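Local coordinates for protein haloacid dehalogenase-like hydrolase (Klebsiella pneumoniae subsp. pneumoniae, PDB 3PGV) that is a member of the Cof family of haloacid dehalogenase-like hydrolases, binds a divalent metal ion and probably acts as a magnesium-dependent phosphatase, at residues A[57-62]-A[79-84]; A[64-69]-A[144-149]. One frame throughout, in Å; residues are numbered along the deposited sequence. Where two conformers were deposited one is given.

How the interactions relate
Both contacts involve one beta-alpha-beta unit of the Rossmann-like HAD core. Interaction 1 pairs its two parallel strands, 56-60 and 80-83; interaction 2 takes the loop 64-69, which leads from the first of them into helix 69-75, and packs it against the loop 144-149 that runs into strand 150-152 of the second sheet. Their centres lie about 14 Å apart, yet side chains join them: V68 CG1 rests 3.7 Å from T61 CG2, and Y65 CE1 3.8 Å from M81 CG. Interaction 1 comes closer to the metal site: the side chain of T61 is about 4 Å from that of the calcium ligand D29, and the D67 side chain of interaction 2 about 8 Å from it.

Interaction 1: residues A[57-62]-A[79-84]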
loop_
_atom_site.group_PDB
_atom_site.type_symbol
_atom_site.label_atom_id
_atom_site.label_comp_id
_atom_site.label_asym_id
_atom_site.label_seq_id
_atom_site.Cartn_x
_atom_site.Cartn_y
_atom_site.Cartn_z
ATOM N N PHE A 57 -2.691 -6.871 -14.640
ATOM C CA PHE A 57 -2.363 -6.917 -13.224
ATOM C C PHE A 57 -1.953 -5.582 -12.711
ATOM O O PHE A 57 -1.235 -4.844 -13.389
ATOM C CB PHE A 57 -1.275 -7.955 -12.946
ATOM C CG PHE A 57 -1.770 -9.377 -12.969
ATOM C CD1 PHE A 57 -1.797 -10.104 -14.158
ATOM C CD2 PHE A 57 -2.228 -9.991 -11.808
ATOM C CE1 PHE A 57 -2.267 -11.415 -14.182
ATOM C CE2 PHE A 57 -2.698 -11.304 -11.835
ATOM C CZ PHE A 57 -2.709 -12.011 -13.021
ATOM N N VAL A 58 -2.432 -5.240 -11.517
ATOM C CA VAL A 58 -2.078 -3.994 -10.844
ATOM C C VAL A 58 -1.653 -4.337 -9.420
ATOM O O VAL A 58 -2.405 -4.983 -8.695
ATOM C CB VAL A 58 -3.249 -2.966 -10.868
ATOM C CG1 VAL A 58 -2.853 -1.675 -10.169
ATOM C CG2 VAL A 58 -3.704 -2.689 -12.299
ATOM N N PHE A 59 -0.434 -3.987 -9.051
ATOM C CA PHE A 59 0.065 -4.283 -7.713
ATOM C C PHE A 59 0.081 -3.030 -6.853
ATOM O O PHE A 59 0.465 -1.956 -7.331
ATOM C CB PHE A 59 1.432 -4.973 -7.777
ATOM C CG PHE A 59 1.384 -6.241 -8.601
ATOM C CD1 PHE A 59 0.711 -7.369 -8.135
ATOM C CD2 PHE A 59 1.902 -6.271 -9.891
ATOM C CE1 PHE A 59 0.570 -8.502 -8.942
ATOM C CE2 PHE A 59 1.790 -7.420 -10.685
ATOM C CZ PHE A 59 1.133 -8.526 -10.206
ATOM N N ALA A 60 -0.510 -3.121 -5.648
ATOM C CA ALA A 60 -0.710 -1.959 -4.782
ATOM C C ALA A 60 -0.086 -2.164 -3.426
ATOM O O ALA A 60 -0.478 -3.066 -2.691
ATOM C CB ALA A 60 -2.194 -1.663 -4.641
ATOM N N THR A 61 0.861 -1.313 -3.069
ATOM C CA THR A 61 1.566 -1.463 -1.808
ATOM C C THR A 61 1.716 -0.142 -1.071
ATOM O O THR A 61 1.623 0.933 -1.682
ATOM C CB THR A 61 2.929 -2.144 -2.047
ATOM O OG1 THR A 61 3.616 -2.294 -0.791
ATOM C CG2 THR A 61 3.801 -1.377 -3.046
ATOM N N GLY A 62 1.986 -0.236 0.229
ATOM C CA GLY A 62 2.348 0.903 1.046
ATOM C C GLY A 62 3.825 1.224 0.918
ATOM O O GLY A 62 4.253 2.344 1.214
ATOM N N SER A 79 3.312 -4.542 -15.639
ATOM C CA SER A 79 2.156 -4.160 -14.823
ATOM C C SER A 79 2.290 -2.755 -14.273
ATOM O O SER A 79 3.408 -2.261 -14.100
ATOM C CB SER A 79 1.976 -5.144 -13.667
ATOM O OG SER A 79 3.154 -5.226 -12.880
ATOM N N TYR A 80 1.145 -2.120 -13.933
ATOM C CA TYR A 80 1.144 -0.828 -13.259
ATOM C C TYR A 80 1.467 -1.063 -11.778
ATOM O O TYR A 80 1.035 -2.076 -11.198
ATOM C CB TYR A 80 -0.214 -0.137 -13.395
ATOM C CG TYR A 80 -0.375 0.644 -14.681
ATOM C CD1 TYR A 80 0.208 1.898 -14.836
ATOM C CD2 TYR A 80 -1.180 0.169 -15.712
ATOM C CE1 TYR A 80 0.055 2.627 -16.013
ATOM C CE2 TYR A 80 -1.365 0.901 -16.882
ATOM C CZ TYR A 80 -0.745 2.133 -17.030
ATOM O OH TYR A 80 -0.921 2.862 -18.187
HETATM N N MSE A 81 2.254 -0.167 -11.182
HETATM C CA MSE A 81 2.682 -0.310 -9.797
HETATM C C MSE A 81 2.166 0.856 -8.959
HETATM O O MSE A 81 2.526 2.012 -9.215
HETATM C CB MSE A 81 4.223 -0.390 -9.732
HETATM C CG MSE A 81 4.767 -0.703 -8.346
HETATM SE SE MSE A 81 4.311 -2.509 -7.702
HETATM C CE MSE A 81 4.929 -3.548 -9.226
ATOM N N ILE A 82 1.281 0.561 -7.983
ATOM C CA ILE A 82 0.773 1.555 -7.033
ATOM C C ILE A 82 1.635 1.482 -5.787
ATOM O O ILE A 82 1.709 0.422 -5.166
ATOM C CB ILE A 82 -0.724 1.283 -6.695
ATOM C CG1 ILE A 82 -1.624 1.455 -7.926
ATOM C CG2 ILE A 82 -1.198 2.145 -5.524
ATOM C CD1 ILE A 82 -3.050 0.973 -7.707
ATOM N N THR A 83 2.331 2.582 -5.440
ATOM C CA THR A 83 3.162 2.610 -4.225
ATOM C C THR A 83 2.730 3.740 -3.279
ATOM O O THR A 83 1.844 4.523 -3.625
ATOM C CB THR A 83 4.648 2.673 -4.575
ATOM O OG1 THR A 83 4.913 3.874 -5.309
ATOM C CG2 THR A 83 5.126 1.438 -5.347
ATOM N N SER A 84 3.320 3.788 -2.064
ATOM C CA SER A 84 2.963 4.771 -1.017
ATOM C C SER A 84 1.431 4.887 -0.836
ATOM O O SER A 84 0.899 5.989 -0.669
ATOM C CB SER A 84 3.594 6.135 -1.302
ATOM O OG SER A 84 5.004 6.100 -1.148
#
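F59 and its neighbours pair with Y80 to I82 as parallel strands whose axes approach to 4.8 Å, their directions 17° apart. Three backbone hydrogen bonds run to and fro between them: F59 N to Y80 O at 3.2 Å, I82 N to F59 O at 2.7 Å and T61 N to I82 O at 2.9 Å. The last of these carbonyls also meets A60 CA in a CA-H...O contact. On the face that carries V58, A60 and I82, the CD1 branch of I82 reaches V58 CG1 (3.6 Å), while its CB and CG2 lie against the A60 methyl; V217 and A213 of helix 210-220 cover this side. The other face is built around F59, whose side chain also touches L28 and L32 of helix 28-32 and L47 of helix 41-51. Selenomethionine M81, bent at its second and third torsions (67° and 52°), curls back so that SE lies 3.8 Å from F59 CB. Where strand 56-60 gives way to loop, T61 lies side by side with T83, the last residue of its strand, methyl against methyl. This is the classic parallel pairing of a beta-alpha-beta crossover, with helices packed on both faces of the strand pair. Backbone bonds and apolar faces together fix the strand ends, so that T61, its hydroxyl bonded to R63 N, is held beside the metal ligands D27 and D29.

Interaction 2: residues A[64-69]-A[144-149]; sequences HYIDVG and KEAVFN. With EDO (1,2-ethanediol), chain I.
The imidazole of H64 receives F148 CZ over one face, 3.4 Å above the plane and offset toward the rim, and at its edge, in the plane, the backbone N of I66 donates to ND1 at 3.0 Å. The planes of the two rings meet at 42°, an oblique pairing with centroids 4.7 Å apart. Further round the phenyl ring, its CD1 meets I66 CG2 at 3.9 Å, its CD2 lies 3.7 Å from D67 OD2, and its CE1 comes within 3.5 Å of O2 of an ethanediol, probably from the crystallisation liquor, in a mere contact; that O2 donates a hydrogen bond to N149 O. F148 reaches across because its CG is turned anti to the backbone N (chi1 -168°), which carries the phenyl in among H64, I66 and D67. I66 serves two partners with one methyl: besides the F148 ring, its CG2 touches A146 CB at 4.0 Å, and the same alanine carbon abuts I66 O at 3.4 Å. No hydrogen bond crosses between the loops. The imidazole is nevertheless held at both nitrogens, which fixes its rotation: ND1 within its own loop, NE2 by E127 O beside the second sheet, where Y125 adds an edge-to-face partner. The contact thus joins the turn leading into helix 69-75 of the core to the loop before strand 150-152 of the second sheet, consistent with the core-and-cap architecture of Cof-type HAD proteins. Its chemistry is that of a surface seam: between the two segments F148 packs on the histidine by van der Waals contact, and the polar link between the domains is made next to it, by H64 NE2.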
loop_
_atom_site.group_PDB
_atom_site.type_symbol
_atom_site.label_atom_id
_atom_site.label_comp_id
_atom_site.label_asym_id
_atom_site.label_seq_id
_atom_site.Cartn_x
_atom_site.Cartn_y
_atom_site.Cartn_z
ATOM N N HIS A 64 7.582 2.151 -0.612
ATOM C CA HIS A 64 8.086 3.144 -1.561
ATOM C C HIS A 64 8.449 2.390 -2.849
ATOM O O HIS A 64 8.792 1.203 -2.784
ATOM C CB HIS A 64 9.342 3.817 -0.990
ATOM C CG HIS A 64 9.797 5.018 -1.757
ATOM N ND1 HIS A 64 10.461 4.893 -2.960
ATOM C CD2 HIS A 64 9.752 6.328 -1.415
ATOM C CE1 HIS A 64 10.746 6.128 -3.341
ATOM N NE2 HIS A 64 10.349 7.023 -2.435
ATOM N N TYR A 65 8.389 3.061 -3.994
ATOM C CA TYR A 65 8.708 2.446 -5.285
ATOM C C TYR A 65 10.122 1.816 -5.312
ATOM O O TYR A 65 10.283 0.698 -5.793
ATOM C CB TYR A 65 8.521 3.450 -6.432
ATOM C CG TYR A 65 8.621 2.819 -7.800
ATOM C CD1 TYR A 65 7.620 1.974 -8.275
ATOM C CD2 TYR A 65 9.679 3.123 -8.657
ATOM C CE1 TYR A 65 7.721 1.362 -9.523
ATOM C CE2 TYR A 65 9.784 2.528 -9.914
ATOM C CZ TYR A 65 8.797 1.651 -10.347
ATOM O OH TYR A 65 8.879 1.079 -11.594
ATOM N N ILE A 66 11.112 2.489 -4.706
ATOM C CA ILE A 66 12.478 1.968 -4.633
ATOM C C ILE A 66 12.509 0.641 -3.874
ATOM O O ILE A 66 13.275 -0.261 -4.231
ATOM C CB ILE A 66 13.440 3.023 -4.007
ATOM C CG1 ILE A 66 13.522 4.284 -4.893
ATOM C CG2 ILE A 66 14.851 2.420 -3.755
ATOM C CD1 ILE A 66 14.186 5.494 -4.210
ATOM N N ASP A 67 11.613 0.500 -2.874
ATOM C CA ASP A 67 11.521 -0.670 -2.000
ATOM C C ASP A 67 10.763 -1.870 -2.659
ATOM O O ASP A 67 10.679 -2.933 -2.060
ATOM C CB ASP A 67 10.853 -0.270 -0.673
ATOM C CG ASP A 67 11.512 -0.826 0.571
ATOM O OD1 ASP A 67 12.290 -1.802 0.448
ATOM O OD2 ASP A 67 11.212 -0.327 1.670
ATOM N N VAL A 68 10.236 -1.695 -3.880
ATOM C CA VAL A 68 9.571 -2.803 -4.599
ATOM C C VAL A 68 10.363 -3.217 -5.840
ATOM O O VAL A 68 9.863 -3.988 -6.662
ATOM C CB VAL A 68 8.068 -2.529 -4.932
ATOM C CG1 VAL A 68 7.246 -2.415 -3.672
ATOM C CG2 VAL A 68 7.903 -1.297 -5.801
ATOM N N GLY A 69 11.594 -2.711 -5.949
ATOM C CA GLY A 69 12.482 -2.979 -7.076
ATOM C C GLY A 69 12.712 -4.448 -7.351
ATOM O O GLY A 69 12.550 -4.901 -8.488
ATOM N N LYS A 144 19.837 -8.922 -2.212
ATOM C CA LYS A 144 19.643 -8.403 -3.567
ATOM C C LYS A 144 18.553 -7.318 -3.609
ATOM O O LYS A 144 18.118 -6.906 -4.696
ATOM C CB LYS A 144 19.333 -9.551 -4.539
ATOM C CG LYS A 144 20.205 -9.531 -5.790
ATOM C CD LYS A 144 20.265 -10.902 -6.450
ATOM C CE LYS A 144 21.176 -10.912 -7.642
ATOM N NZ LYS A 144 21.381 -12.289 -8.156
ATOM N N GLU A 145 18.158 -6.814 -2.423
ATOM C CA GLU A 145 17.185 -5.728 -2.291
ATOM C C GLU A 145 17.829 -4.407 -2.619
ATOM O O GLU A 145 19.031 -4.257 -2.457
ATOM C CB GLU A 145 16.620 -5.677 -0.866
ATOM C CG GLU A 145 15.546 -6.709 -0.589
ATOM C CD GLU A 145 14.780 -6.472 0.699
ATOM O OE1 GLU A 145 15.415 -6.469 1.779
ATOM O OE2 GLU A 145 13.542 -6.284 0.627
ATOM N N ALA A 146 17.030 -3.420 -2.994
ATOM C CA ALA A 146 17.548 -2.097 -3.291
ATOM C C ALA A 146 18.040 -1.409 -2.024
ATOM O O ALA A 146 17.482 -1.622 -0.949
ATOM C CB ALA A 146 16.477 -1.255 -3.954
ATOM N N VAL A 147 19.091 -0.586 -2.150
ATOM C CA VAL A 147 19.581 0.216 -1.038
ATOM C C VAL A 147 18.573 1.349 -0.753
ATOM O O VAL A 147 18.384 2.234 -1.591
ATOM C CB VAL A 147 21.017 0.767 -1.311
ATOM C CG1 VAL A 147 21.483 1.677 -0.174
ATOM C CG2 VAL A 147 22.010 -0.375 -1.536
ATOM N N PHE A 148 17.856 1.255 0.371
ATOM C CA PHE A 148 16.887 2.281 0.762
ATOM C C PHE A 148 17.043 2.615 2.266
ATOM O O PHE A 148 16.594 1.852 3.122
ATOM C CB PHE A 148 15.437 1.839 0.407
ATOM C CG PHE A 148 14.389 2.935 0.498
ATOM C CD1 PHE A 148 14.508 4.098 -0.252
ATOM C CD2 PHE A 148 13.242 2.761 1.264
ATOM C CE1 PHE A 148 13.538 5.109 -0.166
ATOM C CE2 PHE A 148 12.253 3.760 1.316
ATOM C CZ PHE A 148 12.415 4.926 0.608
ATOM N N ASN A 149 17.773 3.714 2.568
ATOM C CA ASN A 149 18.109 4.125 3.936
ATOM C C ASN A 149 17.359 5.354 4.367
ATOM O O ASN A 149 16.812 6.064 3.542
ATOM C CB ASN A 149 19.589 4.388 4.051
ATOM C CG ASN A 149 20.433 3.217 3.686
ATOM O OD1 ASN A 149 20.199 2.073 4.121
ATOM N ND2 ASN A 149 21.459 3.474 2.918
HETATM C C1 EDO I . 17.438 8.867 2.118
HETATM O O1 EDO I . 18.736 9.374 1.782
HETATM C C2 EDO I . 16.928 8.018 0.958
HETATM O O2 EDO I . 15.793 7.238 1.370
#